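Long-range contact in phosphoribosylaminoimidazole carboxylase (Bombyx mori, PDB 4JA0), which probably catalyses two steps of de novo purine biosynthesis, pairing an AIR carboxylase domain with a SAICAR synthetase domain: residues H266-D278 with Y317-G331. Numbering follows the deposited sequence.
Sequences HHKVVVFMGSPAD and YEDTHGALVFIAVAG
Val-270 presses a methyl group onto the ring of Tyr-317, which reaches back over the sheet from the last turn of helix 307-317. The geometry fits a CH-pi contact: CG2 of Val-270 sits 3.6 Å from the Tyr-317 ring centroid and 15° off its normal. The second methyl, CG1, anti to the backbone N (chi1 -173°), only touches the ring, meeting CE2 of Tyr-317 at 3.7 Å, while CG2 lies over the CD1 side. On the same sheet face, CB of Val-270 meets the edge of the Phe-326 ring at CD1, 3.6 Å away. The rings of Phe-272 and Phe-326 form a strongly offset pair with little overlap, their centroids 5.6 Å apart and planes inclined by 30°. The backbones that carry these side chains, strands 267-273 and 323-329, run parallel as neighbours, with 323-329 the middle strand of a five-stranded sheet of order 2-1-3-4-5, the three-layer alpha/beta/alpha core of the AIR carboxylase (PurE) fold. Eight backbone hydrogen bonds join them, the two strands donating in turn, from Ala-323 N to His-266 O through to Gly-274 N to Val-329 O. The tyrosine hydroxyl bonds to Arg-299 and Asp-297 of strand 296-300, the neighbour on the far side of 267-273; an alanine here would probably leave both without that partner and uncover the Val-270 methyls. On the reverse face, CG1 of Val-271 touches CG2 of Val-329 at 3.6 Å, and helix 279-291 packs against Val-329 and Ile-327.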
loop_
_atom_site.group_PDB
_atom_site.type_symbol
_atom_site.label_atom_id
_atom_site.label_comp_id
_atom_site.label_asym_id
_atom_site.label_seq_id
_atom_site.Cartn_x
_atom_site.Cartn_y
_atom_site.Cartn_z
ATOM N N HIS A 266 37.823 -24.289 3.082
ATOM C CA HIS A 266 36.972 -24.678 1.966
ATOM C C HIS A 266 35.534 -24.257 2.190
ATOM O O HIS A 266 34.933 -24.552 3.228
ATOM C CB HIS A 266 37.048 -26.182 1.728
ATOM C CG HIS A 266 38.435 -26.674 1.465
ATOM N ND1 HIS A 266 39.125 -26.382 0.307
ATOM C CD2 HIS A 266 39.268 -27.429 2.221
ATOM C CE1 HIS A 266 40.320 -26.944 0.358
ATOM N NE2 HIS A 266 40.432 -27.584 1.509
ATOM N N HIS A 267 34.987 -23.555 1.210
ATOM C CA HIS A 267 33.603 -23.108 1.277
ATOM C C HIS A 267 33.051 -22.874 -0.100
ATOM O O HIS A 267 33.787 -22.724 -1.072
ATOM C CB HIS A 267 33.466 -21.844 2.128
ATOM C CG HIS A 267 34.455 -20.775 1.776
ATOM N ND1 HIS A 267 34.426 -20.092 0.578
ATOM C CD2 HIS A 267 35.529 -20.305 2.459
ATOM C CE1 HIS A 267 35.431 -19.234 0.547
ATOM N NE2 HIS A 267 36.114 -19.342 1.676
ATOM N N LYS A 268 31.736 -22.915 -0.183
ATOM C CA LYS A 268 31.067 -22.642 -1.432
ATOM C C LYS A 268 29.822 -21.824 -1.134
ATOM O O LYS A 268 29.070 -22.127 -0.199
ATOM C CB LYS A 268 30.715 -23.953 -2.160
ATOM C CG LYS A 268 30.000 -23.759 -3.481
ATOM C CD LYS A 268 30.954 -23.295 -4.572
ATOM C CE LYS A 268 31.962 -24.392 -4.907
ATOM N NZ LYS A 268 32.832 -24.043 -6.079
ATOM N N VAL A 269 29.649 -20.772 -1.926
ATOM C CA VAL A 269 28.426 -19.991 -1.980
ATOM C C VAL A 269 27.752 -20.387 -3.284
ATOM O O VAL A 269 28.351 -20.288 -4.363
ATOM C CB VAL A 269 28.718 -18.465 -1.966
ATOM C CG1 VAL A 269 27.510 -17.683 -2.374
ATOM C CG2 VAL A 269 29.182 -18.030 -0.610
ATOM N N VAL A 270 26.536 -20.908 -3.185
ATOM C CA VAL A 270 25.796 -21.293 -4.383
ATOM C C VAL A 270 24.600 -20.364 -4.574
ATOM O O VAL A 270 23.771 -20.216 -3.667
ATOM C CB VAL A 270 25.321 -22.759 -4.315
ATOM C CG1 VAL A 270 24.717 -23.172 -5.636
ATOM C CG2 VAL A 270 26.482 -23.665 -3.968
ATOM N N VAL A 271 24.511 -19.735 -5.743
ATOM C CA VAL A 271 23.352 -18.917 -6.059
ATOM C C VAL A 271 22.411 -19.674 -6.990
ATOM O O VAL A 271 22.769 -19.964 -8.124
ATOM C CB VAL A 271 23.768 -17.603 -6.725
ATOM C CG1 VAL A 271 22.570 -16.690 -6.854
ATOM C CG2 VAL A 271 24.842 -16.915 -5.903
ATOM N N PHE A 272 21.207 -19.997 -6.527
ATOM C CA PHE A 272 20.206 -20.599 -7.412
ATOM C C PHE A 272 19.321 -19.503 -7.977
ATOM O O PHE A 272 18.684 -18.772 -7.206
ATOM C CB PHE A 272 19.293 -21.567 -6.652
ATOM C CG PHE A 272 19.926 -22.879 -6.305
ATOM C CD1 PHE A 272 21.127 -23.269 -6.867
ATOM C CD2 PHE A 272 19.294 -23.739 -5.423
ATOM C CE1 PHE A 272 21.694 -24.496 -6.535
ATOM C CE2 PHE A 272 19.858 -24.953 -5.084
ATOM C CZ PHE A 272 21.057 -25.333 -5.640
ATOM N N MET A 273 19.268 -19.372 -9.301
ATOM C CA MET A 273 18.285 -18.480 -9.906
ATOM C C MET A 273 17.185 -19.324 -10.561
ATOM O O MET A 273 17.470 -20.340 -11.210
ATOM C CB MET A 273 18.935 -17.544 -10.922
ATOM C CG MET A 273 19.629 -18.301 -11.993
ATOM S SD MET A 273 21.011 -17.481 -12.780
ATOM C CE MET A 273 20.104 -16.476 -13.916
ATOM N N GLY A 274 15.931 -18.906 -10.382
ATOM C CA GLY A 274 14.783 -19.630 -10.919
ATOM C C GLY A 274 14.613 -19.536 -12.426
ATOM O O GLY A 274 13.925 -20.354 -13.038
ATOM N N SER A 275 15.247 -18.528 -13.020
ATOM C CA SER A 275 15.208 -18.303 -14.467
ATOM C C SER A 275 16.528 -17.713 -14.957
ATOM O O SER A 275 17.151 -16.928 -14.248
ATOM C CB SER A 275 14.081 -17.341 -14.833
ATOM O OG SER A 275 14.336 -16.745 -16.095
ATOM N N PRO A 276 16.963 -18.097 -16.171
ATOM C CA PRO A 276 18.179 -17.511 -16.763
ATOM C C PRO A 276 18.090 -15.995 -17.008
ATOM O O PRO A 276 19.111 -15.363 -17.271
ATOM C CB PRO A 276 18.324 -18.259 -18.099
ATOM C CG PRO A 276 16.972 -18.862 -18.365
ATOM C CD PRO A 276 16.385 -19.160 -17.017
ATOM N N ALA A 277 16.903 -15.408 -16.927
ATOM C CA ALA A 277 16.819 -13.968 -17.117
ATOM C C ALA A 277 17.476 -13.223 -15.942
ATOM O O ALA A 277 17.883 -12.067 -16.080
ATOM C CB ALA A 277 15.373 -13.529 -17.304
ATOM N N ASP A 278 17.603 -13.895 -14.800
ATOM C CA ASP A 278 18.144 -13.270 -13.597
ATOM C C ASP A 278 19.683 -13.246 -13.575
ATOM O O ASP A 278 20.309 -13.058 -12.532
ATOM C CB ASP A 278 17.608 -14.013 -12.357
ATOM C CG ASP A 278 16.074 -13.953 -12.228
ATOM O OD1 ASP A 278 15.459 -12.957 -12.694
ATOM O OD2 ASP A 278 15.488 -14.914 -11.660
ATOM N N TYR A 317 25.335 -30.435 -3.474
ATOM C CA TYR A 317 26.166 -29.460 -2.775
ATOM C C TYR A 317 26.316 -29.845 -1.303
ATOM O O TYR A 317 27.323 -29.533 -0.669
ATOM C CB TYR A 317 25.601 -28.044 -2.941
ATOM C CG TYR A 317 25.929 -27.438 -4.276
ATOM C CD1 TYR A 317 27.229 -27.064 -4.576
ATOM C CD2 TYR A 317 24.957 -27.251 -5.243
ATOM C CE1 TYR A 317 27.562 -26.521 -5.797
ATOM C CE2 TYR A 317 25.275 -26.715 -6.475
ATOM C CZ TYR A 317 26.585 -26.352 -6.744
ATOM O OH TYR A 317 26.934 -25.806 -7.959
ATOM N N GLU A 318 25.320 -30.567 -0.791
ATOM C CA GLU A 318 25.302 -31.020 0.592
ATOM C C GLU A 318 26.282 -32.171 0.875
ATOM O O GLU A 318 26.479 -32.553 2.041
ATOM C CB GLU A 318 23.884 -31.414 0.989
ATOM C CG GLU A 318 23.002 -30.235 1.363
ATOM C CD GLU A 318 21.704 -30.663 2.026
ATOM O OE1 GLU A 318 21.164 -29.900 2.864
ATOM O OE2 GLU A 318 21.226 -31.777 1.712
ATOM N N ASP A 319 26.880 -32.715 -0.186
ATOM C CA ASP A 319 27.973 -33.679 -0.077
ATOM C C ASP A 319 29.293 -32.931 0.059
ATOM O O ASP A 319 30.098 -32.889 -0.885
ATOM C CB ASP A 319 28.008 -34.561 -1.321
ATOM C CG ASP A 319 29.084 -35.649 -1.272
ATOM O OD1 ASP A 319 29.559 -36.022 -0.168
ATOM O OD2 ASP A 319 29.448 -36.132 -2.372
ATOM N N THR A 320 29.526 -32.360 1.239
ATOM C CA THR A 320 30.745 -31.609 1.492
ATOM C C THR A 320 31.130 -31.732 2.944
ATOM O O THR A 320 30.323 -32.189 3.750
ATOM C CB THR A 320 30.531 -30.095 1.170
ATOM O OG1 THR A 320 31.767 -29.377 1.315
ATOM C CG2 THR A 320 29.450 -29.478 2.087
ATOM N N HIS A 321 32.362 -31.346 3.275
ATOM C CA HIS A 321 32.718 -31.113 4.677
ATOM C C HIS A 321 33.135 -29.656 4.885
ATOM O O HIS A 321 33.503 -29.244 5.986
ATOM C CB HIS A 321 33.767 -32.112 5.169
ATOM C CG HIS A 321 33.208 -33.480 5.420
ATOM N ND1 HIS A 321 33.862 -34.640 5.060
ATOM C CD2 HIS A 321 32.062 -33.870 6.033
ATOM C CE1 HIS A 321 33.132 -35.684 5.414
ATOM N NE2 HIS A 321 32.037 -35.245 6.011
ATOM N N GLY A 322 33.018 -28.866 3.825
ATOM C CA GLY A 322 33.267 -27.445 3.927
ATOM C C GLY A 322 32.004 -26.672 4.244
ATOM O O GLY A 322 30.928 -27.247 4.408
ATOM N N ALA A 323 32.136 -25.353 4.323
ATOM C CA ALA A 323 31.005 -24.487 4.625
ATOM C C ALA A 323 30.162 -24.244 3.373
ATOM O O ALA A 323 30.672 -24.224 2.247
ATOM C CB ALA A 323 31.492 -23.177 5.188
ATOM N N LEU A 324 28.877 -23.994 3.578
ATOM C CA LEU A 324 27.980 -23.902 2.458
ATOM C C LEU A 324 26.918 -22.852 2.696
ATOM O O LEU A 324 26.209 -22.890 3.701
ATOM C CB LEU A 324 27.345 -25.277 2.231
ATOM C CG LEU A 324 26.398 -25.465 1.059
ATOM C CD1 LEU A 324 27.118 -25.121 -0.225
ATOM C CD2 LEU A 324 25.908 -26.900 1.045
ATOM N N VAL A 325 26.807 -21.914 1.764
ATOM C CA VAL A 325 25.756 -20.902 1.798
ATOM C C VAL A 325 25.005 -20.863 0.479
ATOM O O VAL A 325 25.629 -20.759 -0.582
ATOM C CB VAL A 325 26.326 -19.519 2.072
ATOM C CG1 VAL A 325 25.239 -18.490 1.922
ATOM C CG2 VAL A 325 26.885 -19.464 3.464
ATOM N N PHE A 326 23.675 -20.941 0.546
ATOM C CA PHE A 326 22.814 -20.802 -0.636
ATOM C C PHE A 326 22.192 -19.421 -0.760
ATOM O O PHE A 326 21.620 -18.897 0.203
ATOM C CB PHE A 326 21.685 -21.818 -0.610
ATOM C CG PHE A 326 22.143 -23.222 -0.693
ATOM C CD1 PHE A 326 22.840 -23.666 -1.807
ATOM C CD2 PHE A 326 21.852 -24.117 0.324
ATOM C CE1 PHE A 326 23.266 -24.984 -1.896
ATOM C CE2 PHE A 326 22.264 -25.442 0.239
ATOM C CZ PHE A 326 22.974 -25.876 -0.868
ATOM N N ILE A 327 22.284 -18.848 -1.953
ATOM C CA ILE A 327 21.582 -17.604 -2.251
ATOM C C ILE A 327 20.479 -17.872 -3.255
ATOM O O ILE A 327 20.740 -18.442 -4.323
ATOM C CB ILE A 327 22.545 -16.519 -2.768
ATOM C CG1 ILE A 327 23.507 -16.121 -1.630
ATOM C CG2 ILE A 327 21.766 -15.305 -3.318
ATOM C CD1 ILE A 327 24.632 -15.221 -2.062
ATOM N N ALA A 328 19.249 -17.500 -2.881
ATOM C CA ALA A 328 18.074 -17.729 -3.731
ATOM C C ALA A 328 17.606 -16.477 -4.442
ATOM O O ALA A 328 17.130 -15.521 -3.805
ATOM C CB ALA A 328 16.926 -18.335 -2.921
ATOM N N VAL A 329 17.701 -16.525 -5.771
ATOM C CA VAL A 329 17.284 -15.429 -6.642
ATOM C C VAL A 329 16.075 -15.811 -7.505
ATOM O O VAL A 329 16.200 -16.520 -8.502
ATOM C CB VAL A 329 18.445 -14.985 -7.551
ATOM C CG1 VAL A 329 18.012 -13.848 -8.469
ATOM C CG2 VAL A 329 19.632 -14.567 -6.720
ATOM N N ALA A 330 14.903 -15.331 -7.124
ATOM C CA ALA A 330 13.687 -15.659 -7.870
ATOM C C ALA A 330 12.763 -14.451 -7.958
ATOM O O ALA A 330 12.321 -13.919 -6.935
ATOM C CB ALA A 330 12.966 -16.844 -7.238
ATOM N N GLY A 331 12.484 -14.008 -9.178
ATOM C CA GLY A 331 11.537 -12.926 -9.384
ATOM C C GLY A 331 10.108 -13.370 -9.095
ATOM O O GLY A 331 9.866 -14.548 -8.778
#